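Local coordinates for protein sugar phosphate isomerase/epimerase (Parabacteroides distasonis, PDB 3OBE) that probably acts as an isomerase or epimerase on sugar-like substrates, its exact substrate not being established, at residues A[18-26]-A[295-305]; A[240-251]-A[271-281]. All coordinates share one frame; numbering follows the deposited sequence. Where two conformers were deposited one is given.

Contact 1: residues A[18-26]-A[295-305]; sequences TAGKKMGLQ and AAYLQAAPFVK
Lys21 reaches into the C-terminal end of helix 287-300, and its ammonium group meets the backbone oxygens gathered there. Its CG lies anti to the carbonyl carbon (chi1 -65°) and the chain is extended from there on, which carries NZ past Val304 CG1 to the chain reversal after the helix. NZ donates to Leu298 O at 2.9 Å, in the carbonyl plane, to Gln299 O from well above that carbonyl's plane, and to Val304 O at 2.8 Å, again from above; NZ also lies 2.7 Å from Ala301 O. The last two oxygens belong to Val304 and Ala301, the ends of a type I beta turn. Selenomethionine Met23, with CG anti to its own N (chi1 174°) and a bend at chi3, lays SE by Leu298 CD1 and brings CE to 3.5 Å from Ala295 CB. Gln299 bends at chi2 and sets OE1 beside Lys21 CB, while its NE2 bonds to Thr11. Replacing Lys21 by a methionine would probably leave the carbonyls of Leu298, Gln299 and Val304 without their shared donor and the turn less firmly fixed. A positive charge buried at a helix C-terminus, where carbonyls point outward, is probably stabilised by the helix dipole.

Contact 2: residues A[240-251]-A[271-281]; sequences FKLLHIKDRWII and ILGYYVELEGD. With EOH (ethanol), chain D.
Trp249 is gripped on both faces of its indole by the segment beyond strand 273-276. Leu278 CD2 presses on one face in a CH-pi contact, 3.7 Å from the five-membered ring's centroid and 11° off its normal, while Asp281 OD1, salt-bridged to Arg285, lies 3.5 Å from Trp249 CD2 over the other. With CG anti to the backbone N (chi1 -160°), the indole is carried into this slot; at its edge NE1 bonds weakly to Glu279 O and also to Gln287. Nearby, Lys246 NZ forms a salt bridge with Glu279 OE1 at 2.9 Å. The strands themselves are neighbours in the parallel sheet of a TIM barrel, joined through helix 259-269 in a beta-alpha-beta unit, their backbones laddered by bonds such as Tyr275 N to Leu243 O (2.9 Å). On the face toward that helix, Ile245 CG1 nestles against Tyr274 CD1 at 3.7 Å, and Leu243 CB meets Tyr274 CB. On the opposite face, Leu242 CD2 rests 3.6 Å from Gly273 O and reaches Tyr275 CE2, and the His244 ring, bonded to Glu54, has CD2 beside Tyr275 CB and Glu277 OE1 at its edge. By side-chain-less Gly273 lies an ethanol, probably from the crystallisation liquor, its O accepting a hydrogen bond from Tyr274 N (3.0 Å) over one face of the Tyr274 ring.

Overall arrangement
Both contacts are anchored in one parallel sheet, in which strands 24-26 and 273-276 are neighbours, and they meet directly: Gly24 O and Gln26 N probably bond to Val276. Contact 2, its centre about 8 Å from the chain's centre, is only partly buried; it pairs two strands of the barrel wall by parallel-strand backbone bonds with apolar packing on each face, and adds a Lys-Glu salt bridge. Contact 1 lies about 17 Å out yet is largely buried; it joins the approach to the first strand to the last helix and chain end, relying on one lysine among backbone carbonyls, bridging waters and a small apolar patch round Met23. In sequence, contact 2 is nested inside the loop that contact 1 closes.

Contact 1: residues A[18-26]-A[295-305]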
# COMPACT_ATOMS: atom_id res chain seq x y z
N THR A 18 -28.34 1.14 -1.16
CA THR A 18 -27.15 0.33 -1.14
C THR A 18 -25.92 1.19 -1.23
O THR A 18 -25.77 1.89 -2.22
CB THR A 18 -27.11 -0.60 -2.36
OG1 THR A 18 -28.35 -1.31 -2.41
CG2 THR A 18 -25.88 -1.53 -2.33
N ALA A 19 -25.09 1.16 -0.18
CA ALA A 19 -23.77 1.82 -0.16
C ALA A 19 -22.86 1.23 -1.20
O ALA A 19 -22.84 -0.01 -1.44
CB ALA A 19 -23.12 1.70 1.20
N GLY A 20 -22.05 2.09 -1.81
CA GLY A 20 -20.98 1.56 -2.66
C GLY A 20 -20.05 0.72 -1.82
O GLY A 20 -19.83 1.01 -0.65
N LYS A 21 -19.46 -0.29 -2.43
CA LYS A 21 -18.38 -1.04 -1.79
C LYS A 21 -17.19 -0.13 -1.59
O LYS A 21 -16.88 0.69 -2.44
CB LYS A 21 -17.95 -2.21 -2.68
CG LYS A 21 -18.97 -3.24 -2.88
CD LYS A 21 -18.36 -4.49 -3.59
CE LYS A 21 -19.44 -5.35 -4.15
NZ LYS A 21 -18.84 -6.54 -4.84
N LYS A 22 -16.52 -0.28 -0.46
CA LYS A 22 -15.35 0.53 -0.19
C LYS A 22 -14.19 -0.08 -0.96
O LYS A 22 -13.94 -1.30 -0.93
CB LYS A 22 -15.06 0.62 1.32
CG LYS A 22 -16.19 1.19 2.17
CD LYS A 22 -16.48 2.70 1.91
CE LYS A 22 -17.81 3.18 2.56
NZ LYS A 22 -19.04 3.12 1.64
N MSE A 23 -13.51 0.76 -1.70
CA MSE A 23 -12.52 0.28 -2.65
C MSE A 23 -11.47 1.36 -2.88
O MSE A 23 -11.78 2.50 -3.23
CB MSE A 23 -13.20 -0.09 -3.98
CG MSE A 23 -12.26 -0.44 -5.04
SE MSE A 23 -13.39 -0.98 -6.59
CE MSE A 23 -13.87 0.62 -7.14
N GLY A 24 -10.20 1.00 -2.67
CA GLY A 24 -9.14 1.96 -2.87
C GLY A 24 -8.33 1.79 -4.14
O GLY A 24 -8.32 0.71 -4.78
N LEU A 25 -7.62 2.86 -4.47
CA LEU A 25 -6.71 2.88 -5.62
C LEU A 25 -5.43 3.57 -5.22
O LEU A 25 -5.47 4.68 -4.68
CB LEU A 25 -7.33 3.70 -6.79
CG LEU A 25 -6.43 3.83 -8.04
CD1 LEU A 25 -6.25 2.49 -8.75
CD2 LEU A 25 -6.97 4.84 -9.04
N GLN A 26 -4.29 2.95 -5.56
CA GLN A 26 -3.00 3.64 -5.51
C GLN A 26 -2.85 4.50 -6.76
O GLN A 26 -2.83 4.00 -7.87
CB GLN A 26 -1.86 2.64 -5.35
CG GLN A 26 -0.44 3.15 -5.65
CD GLN A 26 -0.06 4.43 -4.90
OE1 GLN A 26 0.08 5.48 -5.52
NE2 GLN A 26 0.09 4.34 -3.57
N ALA A 295 -12.20 -1.88 -11.41
CA ALA A 295 -13.30 -1.48 -10.53
C ALA A 295 -14.54 -2.28 -10.89
O ALA A 295 -15.23 -2.74 -9.98
CB ALA A 295 -13.59 0.06 -10.61
N ALA A 296 -14.83 -2.43 -12.19
CA ALA A 296 -16.04 -3.14 -12.63
C ALA A 296 -16.03 -4.61 -12.12
O ALA A 296 -17.08 -5.14 -11.67
CB ALA A 296 -16.21 -3.06 -14.19
N TYR A 297 -14.88 -5.24 -12.12
CA TYR A 297 -14.74 -6.62 -11.62
C TYR A 297 -15.02 -6.69 -10.13
O TYR A 297 -15.76 -7.55 -9.65
CB TYR A 297 -13.32 -7.10 -11.90
CG TYR A 297 -12.95 -8.44 -11.28
CD1 TYR A 297 -13.35 -9.64 -11.85
CD2 TYR A 297 -12.19 -8.48 -10.12
CE1 TYR A 297 -12.99 -10.83 -11.29
CE2 TYR A 297 -11.80 -9.66 -9.58
CZ TYR A 297 -12.20 -10.82 -10.15
OH TYR A 297 -11.79 -12.02 -9.57
N LEU A 298 -14.44 -5.77 -9.39
CA LEU A 298 -14.52 -5.83 -7.93
C LEU A 298 -15.94 -5.46 -7.48
O LEU A 298 -16.47 -6.03 -6.52
CB LEU A 298 -13.51 -4.90 -7.30
CG LEU A 298 -12.04 -5.32 -7.48
CD1 LEU A 298 -11.12 -4.22 -6.94
CD2 LEU A 298 -11.74 -6.71 -6.80
N GLN A 299 -16.54 -4.50 -8.18
CA GLN A 299 -17.86 -4.07 -7.84
C GLN A 299 -18.86 -5.20 -8.11
O GLN A 299 -19.81 -5.37 -7.34
CB GLN A 299 -18.26 -2.83 -8.61
CG GLN A 299 -17.41 -1.62 -8.24
CD GLN A 299 -17.94 -0.85 -7.05
OE1 GLN A 299 -17.28 -0.73 -6.00
NE2 GLN A 299 -19.10 -0.29 -7.23
N ALA A 300 -18.68 -5.96 -9.20
CA ALA A 300 -19.62 -7.05 -9.56
C ALA A 300 -19.32 -8.35 -8.80
O ALA A 300 -20.16 -9.24 -8.77
CB ALA A 300 -19.59 -7.30 -11.07
N ALA A 301 -18.12 -8.48 -8.25
CA ALA A 301 -17.68 -9.75 -7.65
C ALA A 301 -18.49 -9.99 -6.37
O ALA A 301 -18.44 -9.18 -5.47
CB ALA A 301 -16.23 -9.68 -7.34
N PRO A 302 -19.18 -11.12 -6.26
CA PRO A 302 -19.90 -11.32 -5.02
C PRO A 302 -19.04 -11.62 -3.80
O PRO A 302 -19.52 -11.47 -2.67
CB PRO A 302 -20.84 -12.49 -5.33
CG PRO A 302 -20.23 -13.16 -6.47
CD PRO A 302 -19.48 -12.16 -7.26
N PHE A 303 -17.78 -12.04 -4.01
CA PHE A 303 -16.87 -12.29 -2.90
C PHE A 303 -16.18 -11.04 -2.37
O PHE A 303 -15.42 -11.11 -1.38
CB PHE A 303 -15.79 -13.33 -3.34
CG PHE A 303 -15.17 -13.03 -4.67
CD1 PHE A 303 -14.05 -12.22 -4.77
CD2 PHE A 303 -15.70 -13.58 -5.82
CE1 PHE A 303 -13.48 -11.95 -6.01
CE2 PHE A 303 -15.16 -13.29 -7.08
CZ PHE A 303 -14.05 -12.49 -7.15
N VAL A 304 -16.39 -9.91 -3.04
CA VAL A 304 -15.88 -8.61 -2.59
C VAL A 304 -17.04 -7.91 -1.91
O VAL A 304 -18.13 -7.83 -2.46
CB VAL A 304 -15.34 -7.77 -3.73
CG1 VAL A 304 -14.88 -6.36 -3.24
CG2 VAL A 304 -14.18 -8.52 -4.48
N LYS A 305 -16.79 -7.49 -0.67
CA LYS A 305 -17.83 -6.97 0.20
C LYS A 305 -17.86 -5.47 0.11
O LYS A 305 -16.88 -4.84 -0.33
CB LYS A 305 -17.60 -7.40 1.66
CG LYS A 305 -17.75 -8.91 1.93
CD LYS A 305 -18.64 -9.67 0.90
CE LYS A 305 -18.64 -11.20 1.10
NZ LYS A 305 -19.82 -11.81 0.46
OXT LYS A 305 -18.91 -4.91 0.43
O HOH W 1 -20.54 -0.63 -5.08
O HOH W 2 -14.68 -3.56 -1.89
O HOH W 3 -17.54 -2.20 1.34

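Contact 2: residues A[240-251]-A[271-281]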
# COMPACT_ATOMS: atom_id res chain seq x y z
N PHE A 240 -1.37 -8.30 8.64
CA PHE A 240 -1.72 -7.84 7.32
C PHE A 240 -3.02 -7.07 7.38
O PHE A 240 -4.09 -7.67 7.30
CB PHE A 240 -1.77 -9.06 6.39
CG PHE A 240 -0.43 -9.65 6.14
CD1 PHE A 240 0.56 -8.89 5.56
CD2 PHE A 240 -0.13 -10.97 6.47
CE1 PHE A 240 1.82 -9.42 5.32
CE2 PHE A 240 1.13 -11.47 6.24
CZ PHE A 240 2.08 -10.72 5.65
N LYS A 241 -2.93 -5.76 7.58
CA LYS A 241 -4.10 -4.93 7.80
C LYS A 241 -4.63 -4.28 6.50
O LYS A 241 -5.78 -3.85 6.46
CB LYS A 241 -3.84 -3.84 8.87
CG LYS A 241 -3.64 -4.41 10.30
CD LYS A 241 -3.61 -3.29 11.35
CE LYS A 241 -3.43 -3.81 12.78
NZ LYS A 241 -3.15 -2.71 13.73
N LEU A 242 -3.78 -4.20 5.49
CA LEU A 242 -4.14 -3.73 4.15
C LEU A 242 -3.68 -4.76 3.13
O LEU A 242 -2.70 -5.51 3.33
CB LEU A 242 -3.47 -2.38 3.83
CG LEU A 242 -3.76 -1.18 4.70
CD1 LEU A 242 -2.82 -0.03 4.33
CD2 LEU A 242 -5.23 -0.79 4.61
N LEU A 243 -4.34 -4.78 1.97
CA LEU A 243 -3.79 -5.43 0.81
C LEU A 243 -3.54 -4.40 -0.28
O LEU A 243 -4.28 -3.40 -0.39
CB LEU A 243 -4.75 -6.46 0.22
CG LEU A 243 -5.27 -7.57 1.16
CD1 LEU A 243 -6.31 -8.51 0.47
CD2 LEU A 243 -4.10 -8.35 1.78
N HIS A 244 -2.58 -4.73 -1.13
CA HIS A 244 -2.59 -4.24 -2.51
C HIS A 244 -3.19 -5.33 -3.38
O HIS A 244 -2.78 -6.50 -3.30
CB HIS A 244 -1.22 -3.88 -3.01
CG HIS A 244 -0.97 -2.41 -2.96
ND1 HIS A 244 -0.19 -1.74 -3.88
CD2 HIS A 244 -1.37 -1.48 -2.06
CE1 HIS A 244 -0.14 -0.46 -3.58
NE2 HIS A 244 -0.83 -0.27 -2.46
N ILE A 245 -4.18 -4.93 -4.18
CA ILE A 245 -4.84 -5.80 -5.13
C ILE A 245 -4.29 -5.43 -6.50
O ILE A 245 -4.51 -4.31 -7.02
CB ILE A 245 -6.39 -5.68 -5.06
CG1 ILE A 245 -6.89 -6.20 -3.69
CG2 ILE A 245 -7.09 -6.38 -6.25
CD1 ILE A 245 -6.66 -7.76 -3.49
N LYS A 246 -3.53 -6.38 -7.05
CA LYS A 246 -2.78 -6.22 -8.27
C LYS A 246 -2.83 -7.53 -9.04
O LYS A 246 -2.97 -8.61 -8.45
CB LYS A 246 -1.33 -5.81 -7.99
CG LYS A 246 -0.55 -5.54 -9.32
CD LYS A 246 0.82 -5.07 -9.12
CE LYS A 246 1.49 -4.82 -10.45
NZ LYS A 246 1.34 -5.94 -11.44
N ASP A 247 -2.80 -7.43 -10.36
CA ASP A 247 -2.82 -8.60 -11.25
C ASP A 247 -1.84 -8.27 -12.38
O ASP A 247 -1.08 -7.32 -12.26
CB ASP A 247 -4.26 -8.80 -11.73
CG ASP A 247 -4.57 -10.22 -12.16
OD1 ASP A 247 -3.65 -10.91 -12.65
OD2 ASP A 247 -5.79 -10.62 -12.08
N ARG A 248 -1.85 -9.02 -13.48
CA ARG A 248 -0.99 -8.68 -14.61
C ARG A 248 -1.31 -7.25 -15.08
O ARG A 248 -0.44 -6.42 -15.27
CB ARG A 248 -1.21 -9.65 -15.72
CG ARG A 248 -0.90 -11.09 -15.32
CD ARG A 248 0.61 -11.23 -14.98
NE ARG A 248 1.40 -11.40 -16.18
CZ ARG A 248 2.73 -11.50 -16.19
NH1 ARG A 248 3.42 -11.40 -15.06
NH2 ARG A 248 3.38 -11.67 -17.32
N TRP A 249 -2.60 -7.00 -15.23
CA TRP A 249 -3.08 -5.63 -15.56
C TRP A 249 -4.46 -5.48 -14.93
O TRP A 249 -4.59 -5.23 -13.72
CB TRP A 249 -2.99 -5.37 -17.06
CG TRP A 249 -3.00 -3.86 -17.33
CD1 TRP A 249 -2.09 -2.95 -16.88
CD2 TRP A 249 -3.95 -3.13 -18.12
NE1 TRP A 249 -2.42 -1.68 -17.30
CE2 TRP A 249 -3.56 -1.76 -18.07
CE3 TRP A 249 -5.10 -3.47 -18.86
CZ2 TRP A 249 -4.28 -0.76 -18.72
CZ3 TRP A 249 -5.79 -2.49 -19.52
CH2 TRP A 249 -5.39 -1.14 -19.43
N ILE A 250 -5.51 -5.70 -15.69
CA ILE A 250 -6.86 -5.58 -15.13
C ILE A 250 -7.10 -6.63 -14.07
O ILE A 250 -6.80 -7.81 -14.26
CB ILE A 250 -7.93 -5.68 -16.18
CG1 ILE A 250 -7.96 -4.44 -17.05
CG2 ILE A 250 -9.37 -5.82 -15.55
CD1 ILE A 250 -8.65 -4.68 -18.43
N ILE A 251 -7.59 -6.20 -12.91
CA ILE A 251 -7.84 -7.12 -11.83
C ILE A 251 -8.83 -8.20 -12.24
O ILE A 251 -9.96 -7.91 -12.73
CB ILE A 251 -8.33 -6.40 -10.55
CG1 ILE A 251 -7.36 -5.30 -10.13
CG2 ILE A 251 -8.64 -7.39 -9.43
CD1 ILE A 251 -5.89 -5.73 -9.82
N ILE A 271 -9.10 -7.53 7.46
CA ILE A 271 -8.33 -6.42 6.84
C ILE A 271 -9.14 -5.14 6.95
O ILE A 271 -10.38 -5.17 6.95
CB ILE A 271 -7.95 -6.68 5.35
CG1 ILE A 271 -9.21 -6.74 4.47
CG2 ILE A 271 -7.06 -7.94 5.21
CD1 ILE A 271 -8.94 -6.44 2.96
N LEU A 272 -8.44 -4.02 7.05
CA LEU A 272 -9.06 -2.71 7.12
C LEU A 272 -9.47 -2.13 5.76
O LEU A 272 -10.42 -1.32 5.65
CB LEU A 272 -8.13 -1.74 7.82
CG LEU A 272 -7.77 -2.14 9.27
CD1 LEU A 272 -6.75 -1.13 9.85
CD2 LEU A 272 -8.99 -2.34 10.21
N GLY A 273 -8.79 -2.58 4.74
CA GLY A 273 -9.08 -2.14 3.39
C GLY A 273 -8.01 -2.57 2.42
O GLY A 273 -7.06 -3.31 2.76
N TYR A 274 -8.22 -2.16 1.18
CA TYR A 274 -7.30 -2.48 0.12
C TYR A 274 -7.19 -1.40 -0.95
O TYR A 274 -8.11 -0.60 -1.16
CB TYR A 274 -7.69 -3.80 -0.54
CG TYR A 274 -8.98 -3.73 -1.35
CD1 TYR A 274 -8.99 -3.38 -2.68
CD2 TYR A 274 -10.20 -4.05 -0.75
CE1 TYR A 274 -10.17 -3.33 -3.40
CE2 TYR A 274 -11.39 -3.95 -1.46
CZ TYR A 274 -11.36 -3.62 -2.77
OH TYR A 274 -12.57 -3.60 -3.44
N TYR A 275 -6.06 -1.40 -1.62
CA TYR A 275 -5.83 -0.50 -2.73
C TYR A 275 -5.43 -1.28 -3.95
O TYR A 275 -4.51 -2.12 -3.91
CB TYR A 275 -4.75 0.54 -2.39
CG TYR A 275 -5.14 1.31 -1.17
CD1 TYR A 275 -5.93 2.45 -1.25
CD2 TYR A 275 -4.72 0.90 0.10
CE1 TYR A 275 -6.31 3.15 -0.08
CE2 TYR A 275 -5.12 1.55 1.25
CZ TYR A 275 -5.89 2.69 1.15
OH TYR A 275 -6.29 3.34 2.31
N VAL A 276 -6.13 -0.99 -5.05
CA VAL A 276 -5.79 -1.47 -6.37
C VAL A 276 -4.55 -0.77 -6.92
O VAL A 276 -4.40 0.46 -6.78
CB VAL A 276 -6.99 -1.25 -7.34
CG1 VAL A 276 -6.63 -1.58 -8.76
CG2 VAL A 276 -8.22 -2.07 -6.88
N GLU A 277 -3.70 -1.53 -7.59
CA GLU A 277 -2.61 -0.95 -8.37
C GLU A 277 -2.48 -1.65 -9.70
O GLU A 277 -2.63 -2.88 -9.78
CB GLU A 277 -1.29 -0.98 -7.62
CG GLU A 277 -0.17 -0.22 -8.39
CD GLU A 277 1.01 0.25 -7.55
OE1 GLU A 277 1.00 0.05 -6.33
OE2 GLU A 277 1.92 0.85 -8.17
N LEU A 278 -2.16 -0.89 -10.73
CA LEU A 278 -1.81 -1.40 -12.05
C LEU A 278 -0.49 -0.79 -12.50
O LEU A 278 -0.23 0.38 -12.27
CB LEU A 278 -2.83 -1.06 -13.12
CG LEU A 278 -4.13 -1.84 -13.22
CD1 LEU A 278 -5.02 -1.69 -12.01
CD2 LEU A 278 -4.89 -1.51 -14.54
N GLU A 279 0.33 -1.66 -13.08
CA GLU A 279 1.51 -1.22 -13.79
C GLU A 279 1.11 -0.73 -15.19
O GLU A 279 -0.06 -0.82 -15.56
CB GLU A 279 2.55 -2.34 -13.81
CG GLU A 279 2.21 -3.51 -14.70
CD GLU A 279 3.23 -4.62 -14.56
OE1 GLU A 279 3.15 -5.37 -13.58
OE2 GLU A 279 4.13 -4.69 -15.44
N GLY A 280 2.05 -0.16 -15.91
CA GLY A 280 1.81 0.38 -17.26
C GLY A 280 1.42 -0.73 -18.22
O GLY A 280 1.94 -1.84 -18.15
N ASP A 281 0.42 -0.46 -19.06
CA ASP A 281 -0.04 -1.43 -20.04
C ASP A 281 1.02 -1.69 -21.07
O ASP A 281 1.76 -0.79 -21.46
CB ASP A 281 -1.31 -0.93 -20.75
CG ASP A 281 -2.01 -2.00 -21.53
OD1 ASP A 281 -2.08 -3.16 -21.08
OD2 ASP A 281 -2.53 -1.72 -22.62
C1 EOH D . -10.54 0.97 0.96
C2 EOH D . -9.24 1.53 1.52
O EOH D . -10.66 -0.45 0.86
O HOH W 4 -0.63 -4.53 -13.10
O HOH W 5 -2.94 -4.89 -11.71
O HOH W 6 0.84 -5.05 -17.69